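Long-range contacts in dipicolinate synthase subunit B (Bacillus halodurans, PDB 3LQK), which forms one of the two subunits of dipicolinate synthase, which makes the dipicolinic acid of bacterial spores, and probably binds a flavin: residues G7-F12 with T85-M90; D73-A78 with D109-M114. All coordinates share one frame; numbering follows the deposited sequence. Where two conformers were deposited one is given.

Contact 1 (G7-F12 with T85-M90); sequences GKHVGF and TPLDCM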
loop_
_atom_site.group_PDB
_atom_site.type_symbol
_atom_site.label_atom_id
_atom_site.label_comp_id
_atom_site.label_asym_id
_atom_site.label_seq_id
_atom_site.Cartn_x
_atom_site.Cartn_y
_atom_site.Cartn_z
ATOM N N GLY A 7 4.138 11.314 38.173
ATOM C CA GLY A 7 2.716 10.956 38.001
ATOM C C GLY A 7 2.405 10.257 36.688
ATOM O O GLY A 7 1.242 9.913 36.428
ATOM N N LYS A 8 3.399 10.069 35.830
ATOM C CA LYS A 8 3.121 9.539 34.498
ATOM C C LYS A 8 3.440 8.058 34.465
ATOM O O LYS A 8 4.462 7.616 35.013
ATOM C CB LYS A 8 3.937 10.235 33.425
ATOM C CG LYS A 8 3.840 11.789 33.413
ATOM C CD LYS A 8 2.605 12.264 32.654
ATOM C CE LYS A 8 2.419 13.767 32.805
ATOM N NZ LYS A 8 1.015 14.045 32.388
ATOM N N HIS A 9 2.542 7.338 33.801
ATOM C CA HIS A 9 2.658 5.901 33.654
ATOM C C HIS A 9 3.111 5.623 32.226
ATOM O O HIS A 9 2.397 5.829 31.290
ATOM C CB HIS A 9 1.336 5.198 34.038
ATOM C CG HIS A 9 1.473 3.715 34.210
ATOM N ND1 HIS A 9 0.395 2.891 34.446
ATOM C CD2 HIS A 9 2.563 2.906 34.119
ATOM C CE1 HIS A 9 0.818 1.641 34.516
ATOM N NE2 HIS A 9 2.127 1.625 34.305
ATOM N N VAL A 10 4.364 5.214 32.092
ATOM C CA VAL A 10 4.988 4.977 30.799
ATOM C C VAL A 10 5.279 3.490 30.680
ATOM O O VAL A 10 5.809 2.863 31.602
ATOM C CB VAL A 10 6.305 5.714 30.718
ATOM C CG1 VAL A 10 7.041 5.413 29.391
ATOM C CG2 VAL A 10 6.097 7.222 30.963
ATOM N N GLY A 11 4.852 2.885 29.589
ATOM C CA GLY A 11 5.150 1.529 29.300
ATOM C C GLY A 11 6.434 1.519 28.497
ATOM O O GLY A 11 6.669 2.418 27.681
ATOM N N PHE A 12 7.262 0.503 28.697
ATOM C CA PHE A 12 8.587 0.399 28.022
ATOM C C PHE A 12 8.744 -1.029 27.523
ATOM O O PHE A 12 9.089 -1.951 28.256
ATOM C CB PHE A 12 9.699 0.784 28.997
ATOM C CG PHE A 12 10.963 1.259 28.349
ATOM C CD1 PHE A 12 11.487 2.484 28.689
ATOM C CD2 PHE A 12 11.662 0.452 27.442
ATOM C CE1 PHE A 12 12.671 2.934 28.114
ATOM C CE2 PHE A 12 12.832 0.900 26.829
ATOM C CZ PHE A 12 13.344 2.133 27.176
ATOM N N THR A 85 -5.958 -0.022 33.233
ATOM C CA THR A 85 -4.744 0.641 33.761
ATOM C C THR A 85 -4.010 1.366 32.620
ATOM O O THR A 85 -2.935 0.966 32.236
ATOM C CB THR A 85 -3.787 -0.363 34.445
ATOM O OG1 THR A 85 -3.382 -1.389 33.515
ATOM C CG2 THR A 85 -4.453 -1.057 35.728
ATOM N N PRO A 86 -4.628 2.399 32.058
ATOM C CA PRO A 86 -4.097 2.968 30.822
ATOM C C PRO A 86 -2.762 3.680 31.032
ATOM O O PRO A 86 -2.559 4.308 32.038
ATOM C CB PRO A 86 -5.173 3.973 30.418
ATOM C CG PRO A 86 -5.921 4.275 31.705
ATOM C CD PRO A 86 -5.944 2.969 32.397
ATOM N N LEU A 87 -1.856 3.528 30.077
ATOM C CA LEU A 87 -0.609 4.241 30.079
ATOM C C LEU A 87 -0.831 5.659 29.574
ATOM O O LEU A 87 -1.670 5.910 28.747
ATOM C CB LEU A 87 0.385 3.539 29.145
ATOM C CG LEU A 87 0.723 2.111 29.504
ATOM C CD1 LEU A 87 1.474 1.419 28.418
ATOM C CD2 LEU A 87 1.524 2.015 30.888
ATOM N N ASP A 88 -0.046 6.577 30.043
ATOM C CA ASP A 88 0.108 7.884 29.370
ATOM C C ASP A 88 0.974 7.854 28.106
ATOM O O ASP A 88 0.875 8.733 27.232
ATOM C CB ASP A 88 0.667 8.903 30.374
ATOM C CG ASP A 88 -0.234 9.036 31.635
ATOM O OD1 ASP A 88 -1.452 9.322 31.472
ATOM O OD2 ASP A 88 0.242 8.748 32.767
ATOM N N CYS A 89 1.842 6.858 28.000
ATOM C CA CYS A 89 2.641 6.720 26.824
ATOM C C CYS A 89 3.232 5.337 26.801
ATOM O O CYS A 89 3.612 4.774 27.835
ATOM C CB CYS A 89 3.778 7.768 26.867
ATOM S SG CYS A 89 4.974 7.731 25.440
HETATM N N MSE A 90 3.371 4.800 25.606
HETATM C CA MSE A 90 4.020 3.542 25.443
HETATM C C MSE A 90 5.252 3.762 24.606
HETATM O O MSE A 90 5.166 4.358 23.524
HETATM C CB MSE A 90 3.064 2.584 24.729
HETATM C CG MSE A 90 3.644 1.228 24.357
HETATM SE SE MSE A 90 3.785 0.026 25.860
HETATM C CE MSE A 90 4.987 -1.215 25.057
#

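Contact 2 (D73-A78 with D109-M114); sequences DSMVKA and DSPVLM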
loop_
_atom_site.group_PDB
_atom_site.type_symbol
_atom_site.label_atom_id
_atom_site.label_comp_id
_atom_site.label_asym_id
_atom_site.label_seq_id
_atom_site.Cartn_x
_atom_site.Cartn_y
_atom_site.Cartn_z
ATOM N N ASP A 73 4.593 -9.828 30.219
ATOM C CA ASP A 73 5.152 -10.799 29.327
ATOM C C ASP A 73 4.137 -11.760 28.715
ATOM O O ASP A 73 4.522 -12.789 28.224
ATOM C CB ASP A 73 6.226 -11.590 30.041
ATOM C CG ASP A 73 5.697 -12.422 31.210
ATOM O OD1 ASP A 73 4.528 -12.254 31.632
ATOM O OD2 ASP A 73 6.505 -13.247 31.711
ATOM N N SER A 74 2.854 -11.377 28.693
ATOM C CA SER A 74 1.792 -12.219 28.136
ATOM C C SER A 74 0.678 -11.309 27.639
ATOM O O SER A 74 0.563 -10.155 28.098
ATOM C CB SER A 74 1.215 -13.140 29.221
ATOM O OG SER A 74 0.495 -12.374 30.186
HETATM N N MSE A 75 -0.152 -11.837 26.741
HETATM C CA MSE A 75 -1.290 -11.105 26.212
HETATM C C MSE A 75 -2.286 -10.766 27.298
HETATM O O MSE A 75 -2.776 -9.654 27.327
HETATM C CB MSE A 75 -2.018 -11.872 25.083
HETATM C CG MSE A 75 -1.166 -12.295 23.900
HETATM SE SE MSE A 75 -0.200 -10.741 23.175
HETATM C CE MSE A 75 -1.350 -10.345 21.626
ATOM N N VAL A 76 -2.559 -11.713 28.194
ATOM C CA VAL A 76 -3.457 -11.513 29.342
ATOM C C VAL A 76 -3.031 -10.338 30.196
ATOM O O VAL A 76 -3.840 -9.562 30.677
ATOM C CB VAL A 76 -3.437 -12.741 30.292
ATOM C CG1 VAL A 76 -4.203 -12.451 31.616
ATOM C CG2 VAL A 76 -3.996 -13.918 29.620
ATOM N N LYS A 77 -1.728 -10.254 30.451
ATOM C CA LYS A 77 -1.206 -9.157 31.273
ATOM C C LYS A 77 -1.219 -7.787 30.560
ATOM O O LYS A 77 -1.306 -6.728 31.218
ATOM C CB LYS A 77 0.222 -9.488 31.740
ATOM C CG LYS A 77 0.295 -10.427 32.980
ATOM C CD LYS A 77 1.733 -10.898 33.193
ATOM C CE LYS A 77 1.864 -11.967 34.310
ATOM N NZ LYS A 77 3.254 -12.528 34.291
ATOM N N ALA A 78 -1.125 -7.798 29.232
ATOM C CA ALA A 78 -1.035 -6.565 28.430
ATOM C C ALA A 78 -2.371 -5.953 28.186
ATOM O O ALA A 78 -2.491 -4.744 28.092
ATOM C CB ALA A 78 -0.338 -6.832 27.069
ATOM N N ASP A 109 0.535 -9.422 17.958
ATOM C CA ASP A 109 0.662 -10.786 18.463
ATOM C C ASP A 109 1.819 -10.909 19.419
ATOM O O ASP A 109 2.483 -11.920 19.429
ATOM C CB ASP A 109 0.853 -11.775 17.302
ATOM C CG ASP A 109 2.167 -11.553 16.532
ATOM O OD1 ASP A 109 2.975 -10.658 16.912
ATOM O OD2 ASP A 109 2.384 -12.288 15.530
ATOM N N SER A 110 2.155 -9.833 20.129
ATOM C CA SER A 110 3.095 -9.948 21.198
ATOM C C SER A 110 2.624 -9.022 22.288
ATOM O O SER A 110 1.853 -8.081 22.016
ATOM C CB SER A 110 4.530 -9.565 20.755
ATOM O OG SER A 110 4.702 -8.120 20.821
ATOM N N PRO A 111 3.090 -9.276 23.519
ATOM C CA PRO A 111 2.702 -8.425 24.597
ATOM C C PRO A 111 3.084 -6.931 24.351
ATOM O O PRO A 111 2.303 -6.030 24.677
ATOM C CB PRO A 111 3.376 -9.068 25.827
ATOM C CG PRO A 111 3.678 -10.485 25.435
ATOM C CD PRO A 111 3.974 -10.386 23.969
ATOM N N VAL A 112 4.223 -6.677 23.732
ATOM C CA VAL A 112 4.652 -5.326 23.415
ATOM C C VAL A 112 3.683 -4.635 22.453
ATOM O O VAL A 112 3.253 -3.504 22.646
ATOM C CB VAL A 112 6.121 -5.326 22.838
ATOM C CG1 VAL A 112 6.540 -3.914 22.400
ATOM C CG2 VAL A 112 7.174 -5.810 23.889
ATOM N N LEU A 113 3.318 -5.331 21.393
ATOM C CA LEU A 113 2.440 -4.747 20.383
ATOM C C LEU A 113 1.061 -4.600 20.960
ATOM O O LEU A 113 0.314 -3.703 20.561
ATOM C CB LEU A 113 2.419 -5.608 19.125
ATOM C CG LEU A 113 3.768 -5.662 18.392
ATOM C CD1 LEU A 113 3.660 -6.624 17.261
ATOM C CD2 LEU A 113 4.239 -4.262 17.906
HETATM N N MSE A 114 0.692 -5.472 21.896
HETATM C CA MSE A 114 -0.632 -5.296 22.546
HETATM C C MSE A 114 -0.631 -4.071 23.430
HETATM O O MSE A 114 -1.602 -3.327 23.452
HETATM C CB MSE A 114 -1.023 -6.562 23.294
HETATM C CG MSE A 114 -2.295 -6.475 24.060
HETATM SE SE MSE A 114 -3.831 -6.252 22.830
HETATM C CE MSE A 114 -3.814 -7.984 22.012
#

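Contact 1 (G7-F12 with T85-M90)
Asp88 and His9 meet at the start of a parallel strand pair, where polar bonds do most of the joining. The backbone N of His9 gives a nearly straight bond to Asp88 OD2 (2.9 Å, 175°), taken on the anti lone pair of that oxygen. In return Asp88 N reaches His9 O at 2.8 Å, in the carbonyl plane but more bent at the hydrogen, and Cys89 N adds a weak bond to the same oxygen. His9 O is thus shared by two successive amides while the Asp88 carboxylate accepts the N-H of His9 itself. With an alanine in place of Asp88, His9 N would probably lose its carboxylate acceptor, and the chain before Val10 would be held less firmly to 85-90. Farther on, Gly11 N bonds to Cys89 O at 2.9 Å, and the CA-H of Val10 points at that oxygen too.

The apolar part centres on Leu87. Its CD2 sits over the middle of the His9 imidazole, 3.5 Å from the centroid and 10° off the normal, a CH-pi contact. With CG anti to the backbone N (chi1 -167°), the His9 ring is swung out to lie under that methyl, and its NE2 is hydrogen-bonded to Thr39 OG1 on the next strand, which, in the conformer given, probably steadies the ring's rotation. The other methyl, Leu87 CD1, lies 3.8 Å from Gly11 CA, and Met90 SE is 4.0 Å from the same carbon; together they leave no room for a CB on Gly11.

Val10 and Cys89 face helix 176-184, whereas Met90 faces helix 111-121. Strand 9-13 pairs with 37-41 along its other edge, in the parallel core of the mixed sheet, with helices on both faces as in a three-layer, Rossmann-like flavoprotein fold.

Contact 2 (D73-A78 with D109-M114)
Met75 and Pro111 bring together two helix starts, the short helix 75-78 and the first turn of helix 111-121, on one side of the flavoprotein-type alpha/beta fold. No hydrogen bond crosses between them; the join is made by packing. The Pro111 ring pushes its CG against the backbone before the shorter helix, 3.5 Å from Ser74 N. Met75 comes in from beside it: its chain, bent at chi2 and chi3, lays Met75 SE 3.4 Å from Ser110 C and carries CE on to Asp109 CA. On the next turn Ala78 CB fits against Met114 CG at 3.6 Å.

Behind this shell, each helix start is capped by a serine. Ser74 OG accepts from Lys77 N, and Ser110 OG accepts from Leu113 N at 168°. The extended Lys77 chain brings NZ to Asp73 OD1 in a salt bridge, while Asp73 OD2 is bonded to Val46 N, so both carboxylate oxygens hold the approach to helix 75-78. On the other side Asp109 pairs with Lys102 and packs on Asn98 of a neighbouring subunit. The two selenomethionines cross at about a right angle, with Met75 CE and Met114 CE modelled 3.4 Å apart, a tightness doubtful as a measure of real strain.

Overall arrangement
Contact 1 pairs two strands of the central sheet, and contact 2 packs two helices beside it; their centres lie about 15 Å apart. Their segments alternate along the chain: helix 75-78 precedes strand 89-95, and helix 111-121 comes after it. Met90 links them directly, since its CE, on the sheet face turned to helix 111-121, is 3.7 Å from Val112 O, one residue beyond the proline of contact 2. Phe41 touches both segments of contact 2, at Ala78 and Val112, and its strand, 37-41, pairs with strand 9-13 of contact 1. Neither contact can be placed against a flavin or substrate pocket from this model.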